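Local coordinates for protein unsaturated glucuronyl hydrolase (Streptococcus agalactiae, PDB 2ZZR) that hydrolyses unsaturated disaccharides of hyaluronan, chondroitin and heparin, releasing the 4,5-unsaturated uronic acid from the sugar it is linked to, at residues F100-R103 with I104-I108; T124-Y127 with R128-D132. One frame throughout, in Å; residues are numbered along the deposited sequence.

Contact 1: residues F100-R103 with I104-I108; sequences FLNR and INNRI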
loop_
_atom_site.group_PDB
_atom_site.type_symbol
_atom_site.label_atom_id
_atom_site.label_comp_id
_atom_site.label_asym_id
_atom_site.label_seq_id
_atom_site.Cartn_x
_atom_site.Cartn_y
_atom_site.Cartn_z
ATOM N N PHE A 100 18.256 3.695 -7.307
ATOM C CA PHE A 100 16.996 3.882 -8.036
ATOM C C PHE A 100 17.158 4.794 -9.252
ATOM O O PHE A 100 16.565 4.551 -10.300
ATOM C CB PHE A 100 15.882 4.378 -7.101
ATOM C CG PHE A 100 15.328 3.304 -6.209
ATOM C CD1 PHE A 100 15.641 3.270 -4.856
ATOM C CD2 PHE A 100 14.500 2.312 -6.729
ATOM C CE1 PHE A 100 15.140 2.273 -4.026
ATOM C CE2 PHE A 100 13.995 1.307 -5.912
ATOM C CZ PHE A 100 14.314 1.283 -4.557
ATOM N N LEU A 101 17.969 5.838 -9.114
ATOM C CA LEU A 101 18.292 6.700 -10.243
ATOM C C LEU A 101 19.005 5.908 -11.341
ATOM O O LEU A 101 18.690 6.056 -12.524
ATOM C CB LEU A 101 19.141 7.897 -9.791
ATOM C CG LEU A 101 19.474 8.984 -10.826
ATOM C CD1 LEU A 101 18.287 9.389 -11.706
ATOM C CD2 LEU A 101 20.055 10.205 -10.125
ATOM N N ASN A 102 19.955 5.063 -10.947
ATOM C CA ASN A 102 20.622 4.175 -11.904
ATOM C C ASN A 102 19.631 3.245 -12.609
ATOM O O ASN A 102 19.705 3.038 -13.827
ATOM C CB ASN A 102 21.705 3.346 -11.217
ATOM C CG ASN A 102 22.383 2.372 -12.173
ATOM O OD1 ASN A 102 22.037 1.191 -12.226
ATOM N ND2 ASN A 102 23.330 2.876 -12.952
ATOM N N ARG A 103 18.705 2.694 -11.827
ATOM C CA ARG A 103 17.712 1.749 -12.335
ATOM C C ARG A 103 16.810 2.355 -13.418
ATOM O O ARG A 103 16.527 1.704 -14.432
ATOM C CB ARG A 103 16.882 1.177 -11.179
ATOM C CG ARG A 103 15.954 0.045 -11.600
ATOM C CD ARG A 103 15.271 -0.592 -10.414
ATOM N NE ARG A 103 14.298 -1.595 -10.846
ATOM C CZ ARG A 103 13.534 -2.310 -10.027
ATOM N NH1 ARG A 103 13.623 -2.162 -8.705
ATOM N NH2 ARG A 103 12.676 -3.187 -10.533
ATOM N N ILE A 104 16.361 3.593 -13.213
ATOM C CA ILE A 104 15.518 4.249 -14.218
ATOM C C ILE A 104 16.333 4.750 -15.425
ATOM O O ILE A 104 15.895 4.618 -16.570
ATOM C CB ILE A 104 14.562 5.341 -13.610
ATOM C CG1 ILE A 104 13.639 5.935 -14.682
ATOM C CG2 ILE A 104 15.333 6.447 -12.888
ATOM C CD1 ILE A 104 12.623 4.963 -15.247
ATOM N N ASN A 105 17.520 5.294 -15.160
ATOM C CA ASN A 105 18.411 5.745 -16.228
ATOM C C ASN A 105 18.683 4.635 -17.234
ATOM O O ASN A 105 18.698 4.869 -18.446
ATOM C CB ASN A 105 19.724 6.281 -15.649
ATOM C CG ASN A 105 19.614 7.724 -15.194
ATOM O OD1 ASN A 105 18.651 8.420 -15.524
ATOM N ND2 ASN A 105 20.612 8.190 -14.447
ATOM N N ASN A 106 18.858 3.425 -16.715
ATOM C CA ASN A 106 19.161 2.252 -17.524
ATOM C C ASN A 106 17.957 1.360 -17.810
ATOM O O ASN A 106 18.106 0.285 -18.400
ATOM C CB ASN A 106 20.275 1.456 -16.857
ATOM C CG ASN A 106 21.605 2.158 -16.944
ATOM O OD1 ASN A 106 22.145 2.345 -18.036
ATOM N ND2 ASN A 106 22.138 2.571 -15.800
ATOM N N ARG A 107 16.773 1.808 -17.390
ATOM C CA ARG A 107 15.511 1.101 -17.656
ATOM C C ARG A 107 15.589 -0.395 -17.307
ATOM O O ARG A 107 15.196 -1.264 -18.098
ATOM C CB ARG A 107 15.067 1.321 -19.109
ATOM C CG ARG A 107 14.804 2.791 -19.468
ATOM C CD ARG A 107 14.518 2.982 -20.958
ATOM N NE ARG A 107 13.314 2.271 -21.394
ATOM C CZ ARG A 107 12.080 2.774 -21.363
ATOM N NH1 ARG A 107 11.864 4.006 -20.911
ATOM N NH2 ARG A 107 11.057 2.038 -21.787
ATOM N N ILE A 108 16.102 -0.678 -16.114
ATOM C CA ILE A 108 16.282 -2.042 -15.629
ATOM C C ILE A 108 15.063 -2.512 -14.843
ATOM O O ILE A 108 14.714 -1.919 -13.818
ATOM C CB ILE A 108 17.542 -2.160 -14.737
ATOM C CG1 ILE A 108 18.797 -1.801 -15.538
ATOM C CG2 ILE A 108 17.653 -3.568 -14.123
ATOM C CD1 ILE A 108 20.008 -1.490 -14.677
#
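From Phe100 O to Ile104 N and from Leu101 O to Asn105 N the backbone keeps the i to i+4 bonds of helix 87-105, which then ends in a Schellman motif: Arg107 has positive phi, Ile108 N bonds back to Arg103 O (2.9 Å), and a weak bond joins Arg107 N to Ile104 O. Asn102 O is gripped twice, by Asn106 N at 3.0 Å and, on the other face of its carbonyl plane, by Asn106 ND2 at 3.2 Å; the side-chain bond is the more bent (N-H...O 139°). The amide planes of Asn102 and Asn106 stand 55° apart. Arg103 extends past the helix end: its CG is anti to the backbone N (chi1 -172°) and the chain runs extended to NE, which gives its hydrogen to Ile108 O at 3.0 Å; this oxygen lies at the edge of the guanidinium, in its plane. Asn65 OD1 takes a bond from NH1, while Ala109 O and Glu67 O take bonds from NH2. On another side of the helix, Ile104 CG2 packs 3.4 Å from Leu101 O. Leu101 CD1 comes 3.8 Å from Asn105 ND2; OD1 of the same amide accepts a bond from Lys141 NZ. The side chain of Arg103 lies about 8 Å from that of Asp114, the probable nucleophile. A buried guanidinium thus spends all three of its nitrogens on oxygen acceptors, fixing its plane and tying the chain just beyond the helix end to the segment around Asn65 and Glu67.

Contact 2: residues T124-Y127 with R128-D132; sequences TAEY and RINGD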
loop_
_atom_site.group_PDB
_atom_site.type_symbol
_atom_site.label_atom_id
_atom_site.label_comp_id
_atom_site.label_asym_id
_atom_site.label_seq_id
_atom_site.Cartn_x
_atom_site.Cartn_y
_atom_site.Cartn_z
ATOM N N THR A 124 10.839 9.909 -3.908
ATOM C CA THR A 124 9.938 11.013 -3.565
ATOM C C THR A 124 10.029 11.302 -2.064
ATOM O O THR A 124 10.000 12.463 -1.648
ATOM C CB THR A 124 8.488 10.753 -4.006
ATOM O OG1 THR A 124 8.498 10.257 -5.347
ATOM C CG2 THR A 124 7.684 12.044 -3.974
ATOM N N ALA A 125 10.170 10.243 -1.269
ATOM C CA ALA A 125 10.388 10.363 0.173
ATOM C C ALA A 125 11.537 11.313 0.493
ATOM O O ALA A 125 11.363 12.252 1.282
ATOM C CB ALA A 125 10.645 9.014 0.793
ATOM N N GLU A 126 12.705 11.082 -0.112
ATOM C CA GLU A 126 13.832 11.973 0.163
ATOM C C GLU A 126 13.534 13.400 -0.263
ATOM O O GLU A 126 13.867 14.343 0.460
ATOM C CB GLU A 126 15.153 11.507 -0.449
ATOM C CG GLU A 126 16.291 12.419 0.050
ATOM C CD GLU A 126 17.684 11.959 -0.293
ATOM O OE1 GLU A 126 18.613 12.356 0.447
ATOM O OE2 GLU A 126 17.861 11.230 -1.291
ATOM N N TYR A 127 12.901 13.563 -1.427
ATOM C CA TYR A 127 12.535 14.893 -1.895
ATOM C C TYR A 127 11.667 15.648 -0.881
ATOM O O TYR A 127 11.899 16.833 -0.637
ATOM C CB TYR A 127 11.863 14.863 -3.269
ATOM C CG TYR A 127 11.606 16.257 -3.801
ATOM C CD1 TYR A 127 10.314 16.784 -3.833
ATOM C CD2 TYR A 127 12.662 17.066 -4.231
ATOM C CE1 TYR A 127 10.075 18.073 -4.311
ATOM C CE2 TYR A 127 12.434 18.360 -4.706
ATOM C CZ TYR A 127 11.141 18.854 -4.739
ATOM O OH TYR A 127 10.904 20.126 -5.199
ATOM N N ARG A 128 10.678 14.964 -0.299
ATOM C CA ARG A 128 9.849 15.545 0.768
ATOM C C ARG A 128 10.704 16.008 1.939
ATOM O O ARG A 128 10.476 17.084 2.507
ATOM C CB ARG A 128 8.848 14.526 1.316
ATOM C CG ARG A 128 7.895 13.949 0.308
ATOM C CD ARG A 128 6.879 14.957 -0.145
ATOM N NE ARG A 128 5.753 14.279 -0.783
ATOM C CZ ARG A 128 5.013 14.794 -1.755
ATOM N NH1 ARG A 128 4.007 14.088 -2.246
ATOM N NH2 ARG A 128 5.260 16.011 -2.227
ATOM N N ILE A 129 11.674 15.174 2.298
ATOM C CA ILE A 129 12.442 15.345 3.524
ATOM C C ILE A 129 13.489 16.457 3.403
ATOM O O ILE A 129 13.593 17.316 4.289
ATOM C CB ILE A 129 13.068 14.002 3.984
ATOM C CG1 ILE A 129 11.960 13.037 4.431
ATOM C CG2 ILE A 129 14.075 14.222 5.122
ATOM C CD1 ILE A 129 12.390 11.577 4.562
ATOM N N ASN A 130 14.243 16.453 2.307
ATOM C CA ASN A 130 15.326 17.430 2.139
ATOM C C ASN A 130 15.465 18.068 0.749
ATOM O O ASN A 130 16.416 18.811 0.496
ATOM C CB ASN A 130 16.664 16.833 2.623
ATOM C CG ASN A 130 17.083 15.584 1.844
ATOM O OD1 ASN A 130 17.586 14.620 2.422
ATOM N ND2 ASN A 130 16.885 15.604 0.541
ATOM N N GLY A 131 14.529 17.781 -0.151
ATOM C CA GLY A 131 14.532 18.384 -1.484
ATOM C C GLY A 131 15.641 17.934 -2.427
ATOM O O GLY A 131 15.928 18.619 -3.410
ATOM N N ASP A 132 16.247 16.779 -2.145
ATOM C CA ASP A 132 17.352 16.260 -2.970
ATOM C C ASP A 132 16.995 16.227 -4.459
ATOM O O ASP A 132 15.992 15.629 -4.856
ATOM C CB ASP A 132 17.811 14.883 -2.479
ATOM C CG ASP A 132 19.040 14.383 -3.215
ATOM O OD1 ASP A 132 20.166 14.692 -2.757
ATOM O OD2 ASP A 132 18.883 13.715 -4.264
HETATM O O HOH W 1 20.791 13.899 -0.230
#
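Glu126 O receives Asn130 N in a nearly straight bond (2.8 Å, N-H...O 171°), the straightest of four i to i+4 backbone bonds spanning Thr124 to Gly131. Gly131, with positive phi, is the first residue to leave helical angles, and its N meets Tyr127 O at 2.8 Å from above the carbonyl plane. Arg128 NH1 donates to the chain-terminal Trp397 O, and Asp132 OD2 accepts from Ala135 N, capping the start of helix 133-147. Among the charged groups, Glu126, with CG anti to the backbone N (chi1 -173°), runs on extended and carries its carboxylate to that of Asp132; the two stack almost parallel, 7° apart, with Glu126 OE2 and Asp132 OD2 4.0 Å from each other. One water donates to both, at 2.8 Å to Glu126 OE1 and 2.7 Å to Asp132 OD1; with His94 ND1 at Glu126 OE2, it probably offsets part of the repulsion. Apolar and aromatic contacts flank these bonds: Tyr127 presents CD2 to Gly131 CA (3.6 Å), with Asp132 O at the ring edge, and Thr124 CG2 lies over one guanidinium face of Arg128. A positive-phi glycine followed at once by an N-cap aspartate forms a tight helix-to-helix turn, here within the alpha/alpha barrel of glycoside hydrolase family 88.

How the contacts relate
Followed from the N terminus, contact 1 comes first, at the C-terminal end of helix 87-105, and is complete before contact 2 begins at the end of helix 115-130. The two are in series, neither nested nor crossed, and each closes a local turn. Their centres lie 18 Å apart and their nearest atoms about 7 Å, with no direct touch. Contact 1 leads into the loop holding Asp114, contact 2 straight into helix 133-147. That helix touches side chains of 100-108, while helix 87-105 supplies His94 and Val97 to contact 2, so these three successive helices of the barrel pack against one another.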